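Local coordinates for protein N-alpha-acetyltransferase 35, NatC auxiliary subunit (Saccharomyces cerevisiae, PDB 6YGA) that serves as the auxiliary subunit of the yeast NatC N-terminal acetyltransferase, which acetylates the N-terminal methionine of the L-A virus Gag protein, at residues Q205-Y210 with T218-I223; P191-V196 with L233-T238. One frame throughout, in Å; residues are numbered along the deposited sequence.

Contacts 1 and 2 sit at the two ends of helix 193-209, their centres about 22 Å apart and on the same side of the chain's centre. The chain runs through 191-196 at the start of this helix, reaches 205-210 at its end, turns, and comes back along helix 215-231, which carries 218-223; just beyond that helix lies 233-238. Contact 1 is thus nested inside the loop closed by contact 2. Between them they tie the two arms of an antiparallel helical hairpin together, contact 1 by leucine packing near the turn and contact 2 by polar side chains at the open end, within the largely helical scaffold of this NatC subunit.

Contact 1: Q205-Y210 with T218-I223; sequences QILEAY and TMLKHI
With CG anti to its carbonyl carbon (chi1 -55°) and an extended chi2, Leu207 carries its methyls across to helix 215-231, while Leu220, whose CG lies anti to the backbone N (chi1 -163°), reaches back so that the two leucines cross at about a right angle. Leu207 CD1 stands 4.0 Å from Leu220 CG, and the second methyls, Leu207 CD2 and Leu220 CD2, lie 4.1 Å apart. The same CD1 also rests near the start of the lysine chain, 4.1 Å from Lys221 CG. Branched, apolar leucine suits both places because each is buried. Toward the outside the character changes. Lys221 is bent at chi3 and Glu208 at chi2, and the two side chains cross at about a right angle. The result is a long salt bridge, with Glu208 OE1 3.8 Å from Lys221 NZ, so the attraction is probably mainly electrostatic. Long, flexible, charged residues fit this margin: the lysine's CG lies against the Leu207 methyl while the rest of the chain carries the ammonium outward to the exposed glutamate. The segment axes come within 10.4 Å and run nearly antiparallel at 160°, and side chains, not backbones, fill the gap. This is the closed end of a helical hairpin, near the turn joining helices 193-209 and 215-231. Helix 142-167 adjoins both arms, meeting Ile206 on the first helix, Tyr210 just past its end, and Leu220 on the second, while helices 85-104 and 245-260 pack against further faces of helix 215-231.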
ATOM      1  N   GLN B 205      21.246  32.353 -16.055  1.00 90.35           N
ATOM      2  CA  GLN B 205      21.933  33.581 -16.444  1.00 96.07           C
ATOM      3  C   GLN B 205      21.400  34.132 -17.761  1.00 94.30           C
ATOM      4  O   GLN B 205      21.367  35.354 -17.952  1.00 96.28           O
ATOM      5  CB  GLN B 205      23.440  33.338 -16.544  1.00103.57           C
ATOM      6  CG  GLN B 205      24.052  32.543 -15.390  1.00108.83           C
ATOM      7  CD  GLN B 205      23.915  33.221 -14.036  1.00113.33           C
ATOM      8  OE1 GLN B 205      23.513  34.382 -13.934  1.00118.98           O
ATOM      9  NE2 GLN B 205      24.255  32.489 -12.981  1.00111.41           N
ATOM     10  N   ILE B 206      20.988  33.255 -18.681  1.00 91.70           N
ATOM     11  CA  ILE B 206      20.354  33.717 -19.913  1.00 92.90           C
ATOM     12  C   ILE B 206      19.081  34.489 -19.592  1.00 96.27           C
ATOM     13  O   ILE B 206      18.780  35.511 -20.223  1.00 99.39           O
ATOM     14  CB  ILE B 206      20.078  32.528 -20.856  1.00 87.25           C
ATOM     15  CG1 ILE B 206      21.393  31.912 -21.342  1.00 85.68           C
ATOM     16  CG2 ILE B 206      19.216  32.957 -22.044  1.00 86.82           C
ATOM     17  CD1 ILE B 206      21.213  30.784 -22.341  1.00 83.61           C
ATOM     18  N   LEU B 207      18.319  34.022 -18.599  1.00 95.07           N
ATOM     19  CA  LEU B 207      17.098  34.720 -18.209  1.00 98.03           C
ATOM     20  C   LEU B 207      17.404  36.049 -17.528  1.00106.30           C
ATOM     21  O   LEU B 207      16.626  37.002 -17.657  1.00109.21           O
ATOM     22  CB  LEU B 207      16.251  33.832 -17.295  1.00 93.03           C
ATOM     23  CG  LEU B 207      15.896  32.447 -17.844  1.00 89.51           C
ATOM     24  CD1 LEU B 207      14.998  31.688 -16.875  1.00 86.90           C
ATOM     25  CD2 LEU B 207      15.245  32.555 -19.215  1.00 89.87           C
ATOM     26  N   GLU B 208      18.524  36.136 -16.805  1.00111.99           N
ATOM     27  CA  GLU B 208      18.925  37.410 -16.215  1.00114.55           C
ATOM     28  C   GLU B 208      19.214  38.446 -17.294  1.00116.64           C
ATOM     29  O   GLU B 208      18.948  39.639 -17.109  1.00118.35           O
ATOM     30  CB  GLU B 208      20.156  37.222 -15.327  1.00117.33           C
ATOM     31  CG  GLU B 208      20.101  36.033 -14.381  1.00118.61           C
ATOM     32  CD  GLU B 208      19.430  36.346 -13.056  1.00120.30           C
ATOM     33  OE1 GLU B 208      18.813  37.426 -12.934  1.00122.99           O
ATOM     34  OE2 GLU B 208      19.525  35.509 -12.133  1.00118.08           O
ATOM     35  N   ALA B 209      19.757  38.006 -18.433  1.00116.49           N
ATOM     36  CA  ALA B 209      20.158  38.943 -19.476  1.00120.48           C
ATOM     37  C   ALA B 209      18.964  39.672 -20.075  1.00121.86           C
ATOM     38  O   ALA B 209      19.114  40.784 -20.594  1.00125.50           O
ATOM     39  CB  ALA B 209      20.933  38.214 -20.573  1.00120.91           C
ATOM     40  N   TYR B 210      17.780  39.066 -20.018  1.00118.93           N
ATOM     41  CA  TYR B 210      16.589  39.678 -20.594  1.00120.08           C
ATOM     42  C   TYR B 210      16.261  40.985 -19.885  1.00124.48           C
ATOM     43  O   TYR B 210      16.046  41.007 -18.668  1.00123.63           O
ATOM     44  CB  TYR B 210      15.410  38.708 -20.511  1.00115.23           C
ATOM     45  CG  TYR B 210      15.342  37.735 -21.667  1.00113.32           C
ATOM     46  CD1 TYR B 210      16.405  36.886 -21.950  1.00111.92           C
ATOM     47  CD2 TYR B 210      14.212  37.660 -22.472  1.00113.81           C
ATOM     48  CE1 TYR B 210      16.348  35.995 -23.007  1.00112.48           C
ATOM     49  CE2 TYR B 210      14.145  36.770 -23.531  1.00114.23           C
ATOM     50  CZ  TYR B 210      15.216  35.941 -23.792  1.00114.35           C
ATOM     51  OH  TYR B 210      15.158  35.054 -24.842  1.00115.80           O
ATOM     52  N   THR B 218       9.326  35.694 -14.760  1.00 85.09           N
ATOM     53  CA  THR B 218       9.460  35.383 -13.340  1.00 83.17           C
ATOM     54  C   THR B 218       9.117  33.924 -13.067  1.00 81.85           C
ATOM     55  O   THR B 218       9.806  33.248 -12.293  1.00 80.43           O
ATOM     56  CB  THR B 218       8.565  36.305 -12.510  1.00 84.63           C
ATOM     57  OG1 THR B 218       8.743  37.662 -12.937  1.00 87.86           O
ATOM     58  CG2 THR B 218       8.909  36.199 -11.034  1.00 83.68           C
HETATM   59  N   MSE B 219       8.061  33.422 -13.700  1.00 83.00           N
HETATM   60  CA  MSE B 219       7.674  32.018 -13.593  1.00 82.90           C
HETATM   61  C   MSE B 219       8.812  31.079 -13.975  1.00 80.22           C
HETATM   62  O   MSE B 219       9.107  30.118 -13.261  1.00 77.53           O
HETATM   63  CB  MSE B 219       6.464  31.738 -14.480  1.00 88.83           C
HETATM   64  CG  MSE B 219       5.127  31.904 -13.791  1.00 93.55           C
HETATM   65 SE   MSE B 219       4.594  30.274 -12.869  0.64 94.25          SE
HETATM   66  CE  MSE B 219       4.313  29.133 -14.436  1.00 93.49           C
ATOM     67  N   LEU B 220       9.443  31.365 -15.116  1.00 80.45           N
ATOM     68  CA  LEU B 220      10.500  30.495 -15.617  1.00 77.66           C
ATOM     69  C   LEU B 220      11.727  30.538 -14.714  1.00 77.27           C
ATOM     70  O   LEU B 220      12.404  29.520 -14.531  1.00 76.37           O
ATOM     71  CB  LEU B 220      10.860  30.886 -17.049  1.00 78.16           C
ATOM     72  CG  LEU B 220      11.636  29.854 -17.865  1.00 76.21           C
ATOM     73  CD1 LEU B 220      10.936  28.508 -17.805  1.00 73.12           C
ATOM     74  CD2 LEU B 220      11.784  30.318 -19.309  1.00 78.06           C
ATOM     75  N   LYS B 221      12.029  31.705 -14.138  1.00 78.46           N
ATOM     76  CA  LYS B 221      13.128  31.793 -13.181  1.00 78.97           C
ATOM     77  C   LYS B 221      12.859  30.931 -11.953  1.00 76.37           C
ATOM     78  O   LYS B 221      13.752  30.217 -11.478  1.00 75.22           O
ATOM     79  CB  LYS B 221      13.357  33.249 -12.774  1.00 83.74           C
ATOM     80  CG  LYS B 221      13.770  34.174 -13.914  1.00 89.08           C
ATOM     81  CD  LYS B 221      13.998  35.593 -13.410  1.00 93.99           C
ATOM     82  CE  LYS B 221      15.083  35.635 -12.343  1.00 94.64           C
ATOM     83  NZ  LYS B 221      15.197  36.980 -11.712  1.00 97.19           N
ATOM     84  N   HIS B 222      11.634  30.977 -11.424  1.00 74.97           N
ATOM     85  CA  HIS B 222      11.317  30.170 -10.248  1.00 70.55           C
ATOM     86  C   HIS B 222      11.297  28.685 -10.587  1.00 68.57           C
ATOM     87  O   HIS B 222      11.741  27.855  -9.785  1.00 66.88           O
ATOM     88  CB  HIS B 222       9.978  30.597  -9.648  1.00 71.03           C
ATOM     89  CG  HIS B 222      10.052  31.842  -8.819  1.00 73.73           C
ATOM     90  ND1 HIS B 222       9.430  33.016  -9.183  1.00 76.84           N
ATOM     91  CD2 HIS B 222      10.669  32.094  -7.640  1.00 74.12           C
ATOM     92  CE1 HIS B 222       9.663  33.939  -8.267  1.00 78.74           C
ATOM     93  NE2 HIS B 222      10.413  33.407  -7.320  1.00 76.47           N
ATOM     94  N   ILE B 223      10.773  28.331 -11.763  1.00 69.78           N
ATOM     95  CA  ILE B 223      10.772  26.936 -12.197  1.00 67.09           C
ATOM     96  C   ILE B 223      12.197  26.404 -12.270  1.00 68.35           C
ATOM     97  O   ILE B 223      12.496  25.303 -11.791  1.00 69.02           O
ATOM     98  CB  ILE B 223      10.046  26.797 -13.548  1.00 65.34           C
ATOM     99  CG1 ILE B 223       8.536  26.941 -13.366  1.00 65.56           C
ATOM    100  CG2 ILE B 223      10.378  25.473 -14.208  1.00 62.52           C
ATOM    101  CD1 ILE B 223       7.762  26.883 -14.664  1.00 66.24           C
TER

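Contact 2: P191-V196 with L233-T238; sequences PGQDVV and LEDHLT
Gln193 reaches across from the first turn of helix 193-209 to meet Glu234 and Asp235, and its amide forms the close centre of the contact. CG anti to the backbone N (chi1 -171°) and an extended chain beyond it send the amide straight over the gap. NE2 of Gln193 donates to OD1 of Asp235 at 3.0 Å in a nearly straight bond, with an N-H...O angle of 172°. The acceptor lies in the amide plane, whereas the donor meets the carboxylate on its syn side but tilted out of its plane. A weak bond from NE2 to Val231 O adds a second partner, and His232 ND1 is bonded to the other oxygen, Asp235 OD2, helping to fix the carboxylate. Glu234 comes from the opposite direction and lies alongside the glutamine: its CG is 3.5 Å from Gln193 NE2, and its OE2 is 3.5 Å from Gln193 CB. This carboxylate bonds through OE1 to the hydroxyl of Tyr157, a residue whose side chain also touches Gln193. Glutamine suits the bridge, being long enough to span it and able to donate without adding charge.

Around this polar centre the contact is loose. The nearest backbones, Gln193 and Glu234, keep their CA atoms 9.0 Å apart, the two segments bury just 123 Å² between them, and all three touching residues remain partly exposed at the surface. Within the opposite segment Thr238 OG1 bonds to Glu234 O at 3.2 Å. The arrangement is a polar side-chain bridge at the open end of an antiparallel helical hairpin, linking the start of helix 193-209 to the short helix 235-238 and the residue before it, which follow helix 215-231.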
ATOM      1  N   PRO B 191      24.582  12.723 -17.650  1.00 74.43           N
ATOM      2  CA  PRO B 191      25.683  13.422 -16.977  1.00 75.27           C
ATOM      3  C   PRO B 191      25.510  13.439 -15.465  1.00 72.32           C
ATOM      4  O   PRO B 191      24.443  13.154 -14.916  1.00 72.43           O
ATOM      5  CB  PRO B 191      25.613  14.835 -17.562  1.00 76.83           C
ATOM      6  CG  PRO B 191      24.193  14.996 -17.977  1.00 76.24           C
ATOM      7  CD  PRO B 191      23.758  13.640 -18.456  1.00 74.86           C
ATOM      8  N   GLY B 192      26.605  13.791 -14.790  1.00 72.74           N
ATOM      9  CA  GLY B 192      26.622  13.863 -13.346  1.00 70.47           C
ATOM     10  C   GLY B 192      25.928  15.102 -12.816  1.00 67.52           C
ATOM     11  O   GLY B 192      25.458  15.962 -13.560  1.00 68.53           O
ATOM     12  N   GLN B 193      25.877  15.189 -11.484  1.00 64.15           N
ATOM     13  CA  GLN B 193      25.136  16.271 -10.841  1.00 62.30           C
ATOM     14  C   GLN B 193      25.736  17.632 -11.168  1.00 65.70           C
ATOM     15  O   GLN B 193      25.002  18.604 -11.384  1.00 66.29           O
ATOM     16  CB  GLN B 193      25.101  16.055  -9.329  1.00 59.95           C
ATOM     17  CG  GLN B 193      24.173  17.004  -8.590  1.00 59.35           C
ATOM     18  CD  GLN B 193      24.445  17.041  -7.100  1.00 58.96           C
ATOM     19  OE1 GLN B 193      25.594  17.146  -6.669  1.00 59.86           O
ATOM     20  NE2 GLN B 193      23.388  16.955  -6.304  1.00 56.76           N
ATOM     21  N   ASP B 194      27.067  17.725 -11.211  1.00 68.38           N
ATOM     22  CA  ASP B 194      27.709  19.012 -11.458  1.00 72.99           C
ATOM     23  C   ASP B 194      27.320  19.572 -12.821  1.00 73.82           C
ATOM     24  O   ASP B 194      27.060  20.774 -12.955  1.00 73.68           O
ATOM     25  CB  ASP B 194      29.227  18.871 -11.350  1.00 79.44           C
ATOM     26  CG  ASP B 194      29.670  18.363  -9.992  1.00 83.31           C
ATOM     27  OD1 ASP B 194      29.032  18.726  -8.980  1.00 83.31           O
ATOM     28  OD2 ASP B 194      30.656  17.599  -9.934  1.00 86.36           O
ATOM     29  N   VAL B 195      27.262  18.713 -13.841  1.00 74.14           N
ATOM     30  CA  VAL B 195      26.898  19.168 -15.181  1.00 74.77           C
ATOM     31  C   VAL B 195      25.456  19.661 -15.206  1.00 72.16           C
ATOM     32  O   VAL B 195      25.147  20.691 -15.818  1.00 72.79           O
ATOM     33  CB  VAL B 195      27.132  18.042 -16.204  1.00 74.30           C
ATOM     34  CG1 VAL B 195      26.718  18.490 -17.600  1.00 75.04           C
ATOM     35  CG2 VAL B 195      28.592  17.610 -16.190  1.00 75.01           C
ATOM     36  N   VAL B 196      24.557  18.943 -14.529  1.00 69.58           N
ATOM     37  CA  VAL B 196      23.145  19.315 -14.535  1.00 68.33           C
ATOM     38  C   VAL B 196      22.933  20.651 -13.831  1.00 69.48           C
ATOM     39  O   VAL B 196      22.194  21.514 -14.320  1.00 69.97           O
ATOM     40  CB  VAL B 196      22.303  18.193 -13.899  1.00 64.05           C
ATOM     41  CG1 VAL B 196      20.836  18.587 -13.845  1.00 61.45           C
ATOM     42  CG2 VAL B 196      22.482  16.895 -14.675  1.00 64.00           C
ATOM     43  N   LEU B 233      18.445  16.863  -4.199  1.00 56.08           N
ATOM     44  CA  LEU B 233      17.894  15.966  -3.188  1.00 54.36           C
ATOM     45  C   LEU B 233      18.794  14.762  -2.952  1.00 55.37           C
ATOM     46  O   LEU B 233      18.732  14.145  -1.883  1.00 54.94           O
ATOM     47  CB  LEU B 233      16.492  15.502  -3.582  1.00 50.92           C
ATOM     48  CG  LEU B 233      15.363  16.513  -3.369  1.00 51.50           C
ATOM     49  CD1 LEU B 233      14.034  15.951  -3.859  1.00 51.02           C
ATOM     50  CD2 LEU B 233      15.278  16.907  -1.906  1.00 49.87           C
ATOM     51  N   GLU B 234      19.635  14.412  -3.926  1.00 56.05           N
ATOM     52  CA  GLU B 234      20.527  13.276  -3.744  1.00 54.80           C
ATOM     53  C   GLU B 234      21.638  13.559  -2.740  1.00 53.54           C
ATOM     54  O   GLU B 234      22.315  12.617  -2.311  1.00 57.83           O
ATOM     55  CB  GLU B 234      21.129  12.856  -5.086  1.00 56.97           C
ATOM     56  CG  GLU B 234      22.204  13.784  -5.605  1.00 60.84           C
ATOM     57  CD  GLU B 234      22.963  13.191  -6.773  1.00 63.42           C
ATOM     58  OE1 GLU B 234      22.406  12.308  -7.460  1.00 63.75           O
ATOM     59  OE2 GLU B 234      24.123  13.601  -6.999  1.00 65.26           O
ATOM     60  N   ASP B 235      21.832  14.822  -2.344  1.00 49.99           N
ATOM     61  CA  ASP B 235      22.874  15.145  -1.373  1.00 50.87           C
ATOM     62  C   ASP B 235      22.627  14.456  -0.034  1.00 51.10           C
ATOM     63  O   ASP B 235      23.580  14.159   0.694  1.00 50.80           O
ATOM     64  CB  ASP B 235      22.970  16.661  -1.168  1.00 52.31           C
ATOM     65  CG  ASP B 235      23.317  17.414  -2.444  1.00 57.11           C
ATOM     66  OD1 ASP B 235      23.944  16.826  -3.351  1.00 58.17           O
ATOM     67  OD2 ASP B 235      22.965  18.609  -2.534  1.00 59.34           O
ATOM     68  N   HIS B 236      21.364  14.186   0.304  1.00 49.44           N
ATOM     69  CA  HIS B 236      21.061  13.602   1.605  1.00 51.42           C
ATOM     70  C   HIS B 236      21.452  12.132   1.693  1.00 53.35           C
ATOM     71  O   HIS B 236      21.515  11.589   2.801  1.00 53.52           O
ATOM     72  CB  HIS B 236      19.578  13.783   1.926  1.00 49.19           C
ATOM     73  CG  HIS B 236      19.130  15.209   1.875  1.00 49.71           C
ATOM     74  ND1 HIS B 236      19.667  16.187   2.686  1.00 50.53           N
ATOM     75  CD2 HIS B 236      18.209  15.827   1.099  1.00 48.92           C
ATOM     76  CE1 HIS B 236      19.092  17.346   2.415  1.00 49.94           C
ATOM     77  NE2 HIS B 236      18.202  17.154   1.457  1.00 49.07           N
ATOM     78  N   LEU B 237      21.726  11.481   0.563  1.00 56.43           N
ATOM     79  CA  LEU B 237      22.226  10.111   0.560  1.00 57.46           C
ATOM     80  C   LEU B 237      23.699  10.015   0.192  1.00 58.47           C
ATOM     81  O   LEU B 237      24.431   9.231   0.805  1.00 58.32           O
ATOM     82  CB  LEU B 237      21.416   9.245  -0.406  1.00 58.65           C
ATOM     83  CG  LEU B 237      20.062   8.739   0.089  1.00 60.63           C
ATOM     84  CD1 LEU B 237      19.636   7.541  -0.735  1.00 63.26           C
ATOM     85  CD2 LEU B 237      20.114   8.391   1.570  1.00 60.65           C
ATOM     86  N   THR B 238      24.153  10.786  -0.798  1.00 60.48           N
ATOM     87  CA  THR B 238      25.547  10.697  -1.219  1.00 63.00           C
ATOM     88  C   THR B 238      26.485  11.189  -0.125  1.00 64.51           C
ATOM     89  O   THR B 238      27.513  10.559   0.151  1.00 68.04           O
ATOM     90  CB  THR B 238      25.767  11.494  -2.505  1.00 61.45           C
ATOM     91  OG1 THR B 238      25.549  12.887  -2.251  1.00 61.13           O
ATOM     92  CG2 THR B 238      24.814  11.029  -3.594  1.00 58.08           C
TER